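Local coordinates for hypothetical protein VC0802 (Vibrio cholerae, PDB 1ZVP), which is of unknown function but carries two ACT-type domains, which in relatives often bind small regulatory ligands, and is possibly involved in transport, at residues Leu11-Asp23 against Lys117-Ala131. Sequence-based numbering, arbitrary orientation.
Sequences LLQSMSPELMAGD and KEKAQQALQALGEFA
Two backbone bonds, Met15 with Leu127 and Leu12 with Ala131, fasten the contact where the helix runs out. Met15 N reaches Leu127 O at 2.8 Å, nearly in line with the carbonyl. Further on, Ala131 N donates to Leu12 O at 3.0 Å, and the CB atoms of these two residues also touch. Strand 17-19 and helix 120-127 run antiparallel, 8.4 Å apart, axis to axis, at 164°.

Between these bonds the OG of Ser14 lies 3.4 Å from Gly128 O, at best a weak bond. OG stands anti to the backbone N (chi1 -179°) and accepts from Ser16 N, closing an ST turn. Pro17 is wedged against the last turn of the helix. Its CG meets Leu127 CB at 3.7 Å, its CD rests on Gly128 CA, and its CB touches Leu124 CD2. The other branch of Leu124, CD1, lies 4.0 Å from Leu19 CB, with the two leucine side chains crossing nearly at right angles. Leu19 CD1 then packs on the amide NE2 of Gln121. At the far end Lys117 extends its chain to Asp23. Lys117 NZ meets Asp23 OD2 on its syn side at 3.2 Å, 30° out of the carboxylate plane, in a salt bridge.

The helix packs on a four-stranded antiparallel sheet. Strand 17-19, from the N-terminal part of the chain, completes this sheet beside 71-76, apparently in the place of the last strand of a βαββαβ ACT fold. Ala123 faces Ile74 and Val115 of the sheet. Leu127 is buried against Ile113 and, with Met15, against Phe91 of helix 87-96, whose Lys94 hydrogen-bonds Glu129 O through NZ.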
ATOM      1  N   LEU D  11       9.694  -6.934  13.849  1.00 35.83           N
ATOM      2  CA  LEU D  11      10.798  -6.088  13.399  1.00 35.70           C
ATOM      3  C   LEU D  11      12.123  -6.831  13.385  1.00 35.63           C
ATOM      4  O   LEU D  11      12.957  -6.596  12.517  1.00 35.99           O
ATOM      5  CB  LEU D  11      10.937  -4.899  14.341  1.00 35.69           C
ATOM      6  CG  LEU D  11      11.375  -3.518  13.853  1.00 36.01           C
ATOM      7  CD1 LEU D  11      12.213  -2.907  14.930  1.00 35.68           C
ATOM      8  CD2 LEU D  11      12.139  -3.519  12.544  1.00 35.68           C
ATOM      9  N   LEU D  12      12.312  -7.720  14.354  1.00 35.60           N
ATOM     10  CA  LEU D  12      13.552  -8.481  14.516  1.00 35.60           C
ATOM     11  C   LEU D  12      13.648  -9.681  13.574  1.00 36.04           C
ATOM     12  O   LEU D  12      14.524 -10.534  13.726  1.00 35.99           O
ATOM     13  CB  LEU D  12      13.686  -8.944  15.967  1.00 35.42           C
ATOM     14  CG  LEU D  12      14.347  -8.083  17.047  1.00 35.42           C
ATOM     15  CD1 LEU D  12      14.180  -6.607  16.827  1.00 35.19           C
ATOM     16  CD2 LEU D  12      13.817  -8.471  18.411  1.00 35.39           C
ATOM     17  N   GLN D  13      12.752  -9.739  12.594  1.00 36.61           N
ATOM     18  CA  GLN D  13      12.717 -10.835  11.634  1.00 37.26           C
ATOM     19  C   GLN D  13      12.943 -10.369  10.210  1.00 36.92           C
ATOM     20  O   GLN D  13      12.688  -9.218   9.884  1.00 37.21           O
ATOM     21  CB  GLN D  13      11.371 -11.521  11.693  1.00 37.60           C
ATOM     22  CG  GLN D  13      11.168 -12.350  12.926  1.00 41.47           C
ATOM     23  CD  GLN D  13       9.865 -13.108  12.855  1.00 46.64           C
ATOM     24  OE1 GLN D  13       9.745 -14.087  12.103  1.00 50.39           O
ATOM     25  NE2 GLN D  13       8.871 -12.666  13.632  1.00 47.02           N
ATOM     26  N   SER D  14      13.407 -11.280   9.366  1.00 36.67           N
ATOM     27  CA  SER D  14      13.539 -11.041   7.937  1.00 36.21           C
ATOM     28  C   SER D  14      12.152 -10.930   7.309  1.00 36.24           C
ATOM     29  O   SER D  14      11.212 -11.628   7.729  1.00 36.23           O
ATOM     30  CB  SER D  14      14.332 -12.180   7.290  1.00 35.93           C
ATOM     31  OG  SER D  14      14.498 -11.981   5.898  1.00 36.23           O
ATOM     32  N   MET D  15      12.020 -10.046   6.314  1.00 35.94           N
ATOM     33  CA  MET D  15      10.763  -9.917   5.567  1.00 35.38           C
ATOM     34  C   MET D  15      10.763 -10.830   4.352  1.00 35.46           C
ATOM     35  O   MET D  15       9.788 -10.862   3.597  1.00 35.53           O
ATOM     36  CB  MET D  15      10.464  -8.468   5.178  1.00 34.93           C
ATOM     37  CG  MET D  15      10.117  -7.529   6.356  1.00 34.24           C
ATOM     38  SD  MET D  15       8.703  -7.995   7.383  1.00 32.28           S
ATOM     39  CE  MET D  15       9.497  -8.808   8.774  1.00 32.01           C
ATOM     40  N   SER D  16      11.855 -11.592   4.208  1.00 35.45           N
ATOM     41  CA  SER D  16      12.112 -12.460   3.059  1.00 35.50           C
ATOM     42  C   SER D  16      11.867 -11.763   1.708  1.00 35.04           C
ATOM     43  O   SER D  16      11.061 -12.236   0.903  1.00 34.65           O
ATOM     44  CB  SER D  16      11.310 -13.767   3.171  1.00 35.79           C
ATOM     45  OG  SER D  16      11.824 -14.595   4.203  1.00 37.38           O
ATOM     46  N   PRO D  17      12.570 -10.636   1.458  1.00 34.85           N
ATOM     47  CA  PRO D  17      12.300  -9.837   0.263  1.00 34.76           C
ATOM     48  C   PRO D  17      12.793 -10.465  -1.042  1.00 34.86           C
ATOM     49  O   PRO D  17      13.748 -11.243  -1.050  1.00 35.64           O
ATOM     50  CB  PRO D  17      13.057  -8.541   0.541  1.00 34.55           C
ATOM     51  CG  PRO D  17      14.185  -8.957   1.374  1.00 34.14           C
ATOM     52  CD  PRO D  17      13.649 -10.039   2.264  1.00 34.53           C
ATOM     53  N   GLU D  18      12.131 -10.131  -2.141  1.00 34.77           N
ATOM     54  CA  GLU D  18      12.599 -10.541  -3.446  1.00 34.53           C
ATOM     55  C   GLU D  18      12.429  -9.417  -4.443  1.00 34.00           C
ATOM     56  O   GLU D  18      11.368  -8.799  -4.509  1.00 34.62           O
ATOM     57  CB  GLU D  18      11.884 -11.806  -3.912  1.00 34.92           C
ATOM     58  CG  GLU D  18      10.418 -11.828  -3.611  1.00 36.83           C
ATOM     59  CD  GLU D  18       9.692 -12.946  -4.311  1.00 40.25           C
ATOM     60  OE1 GLU D  18       8.457 -12.825  -4.492  1.00 42.63           O
ATOM     61  OE2 GLU D  18      10.345 -13.946  -4.678  1.00 42.95           O
ATOM     62  N   LEU D  19      13.491  -9.138  -5.190  1.00 33.17           N
ATOM     63  CA  LEU D  19      13.484  -8.088  -6.202  1.00 32.61           C
ATOM     64  C   LEU D  19      12.875  -8.624  -7.487  1.00 32.41           C
ATOM     65  O   LEU D  19      13.379  -9.591  -8.051  1.00 31.66           O
ATOM     66  CB  LEU D  19      14.909  -7.624  -6.498  1.00 31.98           C
ATOM     67  CG  LEU D  19      15.292  -6.155  -6.676  1.00 31.48           C
ATOM     68  CD1 LEU D  19      16.306  -6.055  -7.786  1.00 29.21           C
ATOM     69  CD2 LEU D  19      14.118  -5.179  -6.900  1.00 29.15           C
ATOM     70  N   MET D  20      11.800  -7.976  -7.941  1.00 32.99           N
ATOM     71  CA  MET D  20      11.122  -8.319  -9.202  1.00 33.22           C
ATOM     72  C   MET D  20      11.739  -7.604 -10.411  1.00 33.25           C
ATOM     73  O   MET D  20      12.383  -6.560 -10.277  1.00 33.01           O
ATOM     74  CB  MET D  20       9.614  -8.001  -9.119  1.00 33.75           C
ATOM     75  CG  MET D  20       8.882  -8.637  -7.923  1.00 34.14           C
ATOM     76  SD  MET D  20       9.025 -10.428  -7.909  1.00 35.45           S
ATOM     77  CE  MET D  20       9.675 -10.618  -6.309  1.00 33.77           C
ATOM     78  N   ALA D  21      11.550  -8.189 -11.589  1.00 33.32           N
ATOM     79  CA  ALA D  21      11.958  -7.576 -12.834  1.00 33.14           C
ATOM     80  C   ALA D  21      11.110  -6.347 -13.123  1.00 33.27           C
ATOM     81  O   ALA D  21       9.932  -6.306 -12.776  1.00 33.38           O
ATOM     82  CB  ALA D  21      11.821  -8.564 -13.950  1.00 32.85           C
ATOM     83  N   GLY D  22      11.726  -5.342 -13.742  1.00 33.85           N
ATOM     84  CA  GLY D  22      11.011  -4.184 -14.268  1.00 34.43           C
ATOM     85  C   GLY D  22      11.246  -2.862 -13.558  1.00 35.18           C
ATOM     86  O   GLY D  22      11.445  -2.822 -12.332  1.00 35.45           O
ATOM     87  N   ASP D  23      11.226  -1.775 -14.333  1.00 35.52           N
ATOM     88  CA  ASP D  23      11.230  -0.420 -13.769  1.00 35.98           C
ATOM     89  C   ASP D  23       9.813   0.100 -13.814  1.00 35.82           C
ATOM     90  O   ASP D  23       9.155   0.016 -14.845  1.00 35.89           O
ATOM     91  CB  ASP D  23      12.139   0.538 -14.551  1.00 36.20           C
ATOM     92  CG  ASP D  23      13.603   0.102 -14.575  1.00 37.51           C
ATOM     93  OD1 ASP D  23      14.039  -0.748 -13.754  1.00 37.79           O
ATOM     94  OD2 ASP D  23      14.328   0.638 -15.442  1.00 39.52           O
ATOM     95  N   LYS D 117      14.551   3.233  -7.681  1.00 39.48           N
ATOM     96  CA  LYS D 117      15.353   2.232  -8.365  1.00 39.72           C
ATOM     97  C   LYS D 117      16.788   2.165  -7.834  1.00 40.37           C
ATOM     98  O   LYS D 117      17.346   1.068  -7.675  1.00 40.04           O
ATOM     99  CB  LYS D 117      15.342   2.478  -9.874  1.00 39.60           C
ATOM    100  CG  LYS D 117      15.936   1.322 -10.651  1.00 39.78           C
ATOM    101  CD  LYS D 117      16.339   1.708 -12.047  1.00 40.04           C
ATOM    102  CE  LYS D 117      17.058   0.547 -12.703  1.00 40.16           C
ATOM    103  NZ  LYS D 117      17.280   0.812 -14.143  1.00 41.32           N
ATOM    104  N   GLU D 118      17.371   3.335  -7.552  1.00 41.22           N
ATOM    105  CA  GLU D 118      18.758   3.428  -7.064  1.00 42.05           C
ATOM    106  C   GLU D 118      18.953   2.802  -5.685  1.00 41.42           C
ATOM    107  O   GLU D 118      20.057   2.399  -5.333  1.00 41.72           O
ATOM    108  CB  GLU D 118      19.264   4.880  -7.071  1.00 42.78           C
ATOM    109  CG  GLU D 118      19.886   5.313  -8.423  1.00 46.53           C
ATOM    110  CD  GLU D 118      21.201   6.130  -8.287  1.00 51.26           C
ATOM    111  OE1 GLU D 118      21.136   7.381  -8.096  1.00 52.52           O
ATOM    112  OE2 GLU D 118      22.298   5.515  -8.397  1.00 51.54           O
ATOM    113  N   LYS D 119      17.866   2.702  -4.930  1.00 40.84           N
ATOM    114  CA  LYS D 119      17.894   2.185  -3.575  1.00 40.28           C
ATOM    115  C   LYS D 119      17.418   0.736  -3.458  1.00 40.05           C
ATOM    116  O   LYS D 119      17.204   0.242  -2.356  1.00 40.00           O
ATOM    117  CB  LYS D 119      17.094   3.114  -2.663  1.00 40.20           C
ATOM    118  CG  LYS D 119      17.883   4.344  -2.268  1.00 40.25           C
ATOM    119  CD  LYS D 119      16.996   5.385  -1.652  1.00 41.67           C
ATOM    120  CE  LYS D 119      17.823   6.539  -1.109  1.00 42.96           C
ATOM    121  NZ  LYS D 119      16.940   7.638  -0.624  1.00 44.81           N
ATOM    122  N   ALA D 120      17.287   0.056  -4.594  1.00 39.96           N
ATOM    123  CA  ALA D 120      16.757  -1.311  -4.649  1.00 40.03           C
ATOM    124  C   ALA D 120      17.596  -2.363  -3.906  1.00 40.07           C
ATOM    125  O   ALA D 120      17.047  -3.207  -3.187  1.00 40.19           O
ATOM    126  CB  ALA D 120      16.531  -1.730  -6.089  1.00 39.92           C
ATOM    127  N   GLN D 121      18.913  -2.330  -4.076  1.00 40.05           N
ATOM    128  CA  GLN D 121      19.756  -3.279  -3.359  1.00 40.22           C
ATOM    129  C   GLN D 121      19.796  -2.988  -1.854  1.00 40.08           C
ATOM    130  O   GLN D 121      19.795  -3.921  -1.053  1.00 40.08           O
ATOM    131  CB  GLN D 121      21.159  -3.368  -3.964  1.00 40.38           C
ATOM    132  CG  GLN D 121      21.189  -3.933  -5.381  1.00 41.33           C
ATOM    133  CD  GLN D 121      20.644  -5.344  -5.471  1.00 42.83           C
ATOM    134  OE1 GLN D 121      20.929  -6.182  -4.617  1.00 44.81           O
ATOM    135  NE2 GLN D 121      19.863  -5.618  -6.512  1.00 42.35           N
ATOM    136  N   GLN D 122      19.793  -1.706  -1.478  1.00 40.16           N
ATOM    137  CA  GLN D 122      19.772  -1.313  -0.063  1.00 40.35           C
ATOM    138  C   GLN D 122      18.474  -1.685   0.627  1.00 39.62           C
ATOM    139  O   GLN D 122      18.484  -2.011   1.815  1.00 39.72           O
ATOM    140  CB  GLN D 122      20.022   0.181   0.137  1.00 40.66           C
ATOM    141  CG  GLN D 122      21.401   0.653  -0.257  1.00 44.13           C
ATOM    142  CD  GLN D 122      21.403   1.381  -1.601  1.00 48.57           C
ATOM    143  OE1 GLN D 122      21.562   2.614  -1.645  1.00 49.95           O
ATOM    144  NE2 GLN D 122      21.201   0.627  -2.705  1.00 48.08           N
ATOM    145  N   ALA D 123      17.366  -1.612  -0.112  1.00 38.73           N
ATOM    146  CA  ALA D 123      16.060  -2.009   0.396  1.00 37.82           C
ATOM    147  C   ALA D 123      15.990  -3.511   0.671  1.00 37.47           C
ATOM    148  O   ALA D 123      15.471  -3.921   1.698  1.00 37.10           O
ATOM    149  CB  ALA D 123      14.962  -1.566  -0.556  1.00 37.61           C
ATOM    150  N   LEU D 124      16.516  -4.319  -0.251  1.00 37.64           N
ATOM    151  CA  LEU D 124      16.724  -5.753  -0.029  1.00 37.83           C
ATOM    152  C   LEU D 124      17.496  -6.056   1.245  1.00 38.42           C
ATOM    153  O   LEU D 124      17.095  -6.918   2.026  1.00 38.56           O
ATOM    154  CB  LEU D 124      17.468  -6.386  -1.205  1.00 37.50           C
ATOM    155  CG  LEU D 124      16.683  -6.659  -2.480  1.00 37.37           C
ATOM    156  CD1 LEU D 124      17.590  -7.359  -3.491  1.00 36.76           C
ATOM    157  CD2 LEU D 124      15.418  -7.481  -2.197  1.00 36.57           C
ATOM    158  N   GLN D 125      18.610  -5.356   1.432  1.00 39.17           N
ATOM    159  CA  GLN D 125      19.436  -5.484   2.626  1.00 40.37           C
ATOM    160  C   GLN D 125      18.676  -5.142   3.908  1.00 39.64           C
ATOM    161  O   GLN D 125      18.677  -5.933   4.844  1.00 40.10           O
ATOM    162  CB  GLN D 125      20.685  -4.610   2.503  1.00 40.34           C
ATOM    163  CG  GLN D 125      21.775  -5.187   1.607  1.00 42.15           C
ATOM    164  CD  GLN D 125      22.751  -4.111   1.081  1.00 43.27           C
ATOM    165  OE1 GLN D 125      23.243  -4.203  -0.056  1.00 46.70           O
ATOM    166  NE2 GLN D 125      23.021  -3.082   1.904  1.00 45.74           N
ATOM    167  N   ALA D 126      18.044  -3.970   3.947  1.00 39.26           N
ATOM    168  CA  ALA D 126      17.210  -3.563   5.072  1.00 38.81           C
ATOM    169  C   ALA D 126      16.112  -4.591   5.379  1.00 39.12           C
ATOM    170  O   ALA D 126      15.960  -5.025   6.522  1.00 39.35           O
ATOM    171  CB  ALA D 126      16.614  -2.201   4.815  1.00 38.14           C
ATOM    172  N   LEU D 127      15.378  -5.003   4.351  1.00 39.55           N
ATOM    173  CA  LEU D 127      14.229  -5.891   4.508  1.00 40.19           C
ATOM    174  C   LEU D 127      14.595  -7.317   4.885  1.00 41.22           C
ATOM    175  O   LEU D 127      13.789  -8.024   5.482  1.00 40.75           O
ATOM    176  CB  LEU D 127      13.380  -5.897   3.235  1.00 39.62           C
ATOM    177  CG  LEU D 127      12.613  -4.609   2.951  1.00 39.23           C
ATOM    178  CD1 LEU D 127      12.036  -4.601   1.536  1.00 37.81           C
ATOM    179  CD2 LEU D 127      11.535  -4.396   3.997  1.00 38.02           C
ATOM    180  N   GLY D 128      15.809  -7.729   4.535  1.00 43.10           N
ATOM    181  CA  GLY D 128      16.268  -9.098   4.767  1.00 45.16           C
ATOM    182  C   GLY D 128      16.978  -9.324   6.087  1.00 46.88           C
ATOM    183  O   GLY D 128      17.473 -10.425   6.338  1.00 47.13           O
ATOM    184  N   GLU D 129      17.032  -8.289   6.928  1.00 48.54           N
ATOM    185  CA  GLU D 129      17.711  -8.358   8.232  1.00 50.47           C
ATOM    186  C   GLU D 129      16.940  -9.212   9.241  1.00 51.16           C
ATOM    187  O   GLU D 129      15.720  -9.051   9.396  1.00 51.20           O
ATOM    188  CB  GLU D 129      17.890  -6.959   8.831  1.00 50.37           C
ATOM    189  CG  GLU D 129      18.993  -6.121   8.229  1.00 51.08           C
ATOM    190  CD  GLU D 129      18.892  -4.645   8.624  1.00 51.90           C
ATOM    191  OE1 GLU D 129      17.880  -4.230   9.255  1.00 53.68           O
ATOM    192  OE2 GLU D 129      19.833  -3.889   8.283  1.00 53.71           O
ATOM    193  N   PHE D 130      17.666 -10.097   9.932  1.00 52.19           N
ATOM    194  CA  PHE D 130      17.103 -10.948  10.993  1.00 53.05           C
ATOM    195  C   PHE D 130      18.005 -11.042  12.238  1.00 53.76           C
ATOM    196  O   PHE D 130      19.234 -10.915  12.145  1.00 53.41           O
ATOM    197  CB  PHE D 130      16.764 -12.354  10.455  1.00 53.02           C
ATOM    198  CG  PHE D 130      17.966 -13.150  10.011  1.00 52.87           C
ATOM    199  CD1 PHE D 130      18.630 -13.992  10.904  1.00 52.55           C
ATOM    200  CD2 PHE D 130      18.423 -13.071   8.698  1.00 53.02           C
ATOM    201  CE1 PHE D 130      19.743 -14.730  10.504  1.00 53.33           C
ATOM    202  CE2 PHE D 130      19.536 -13.806   8.285  1.00 53.88           C
ATOM    203  CZ  PHE D 130      20.202 -14.636   9.193  1.00 53.56           C
ATOM    204  N   ALA D 131      17.367 -11.284  13.389  1.00 54.96           N
ATOM    205  CA  ALA D 131      18.034 -11.462  14.691  1.00 56.06           C
ATOM    206  C   ALA D 131      18.691 -12.849  14.901  1.00 57.11           C
ATOM    207  O   ALA D 131      19.879 -12.927  15.231  1.00 57.44           O
ATOM    208  CB  ALA D 131      17.063 -11.131  15.844  1.00 55.43           C
TER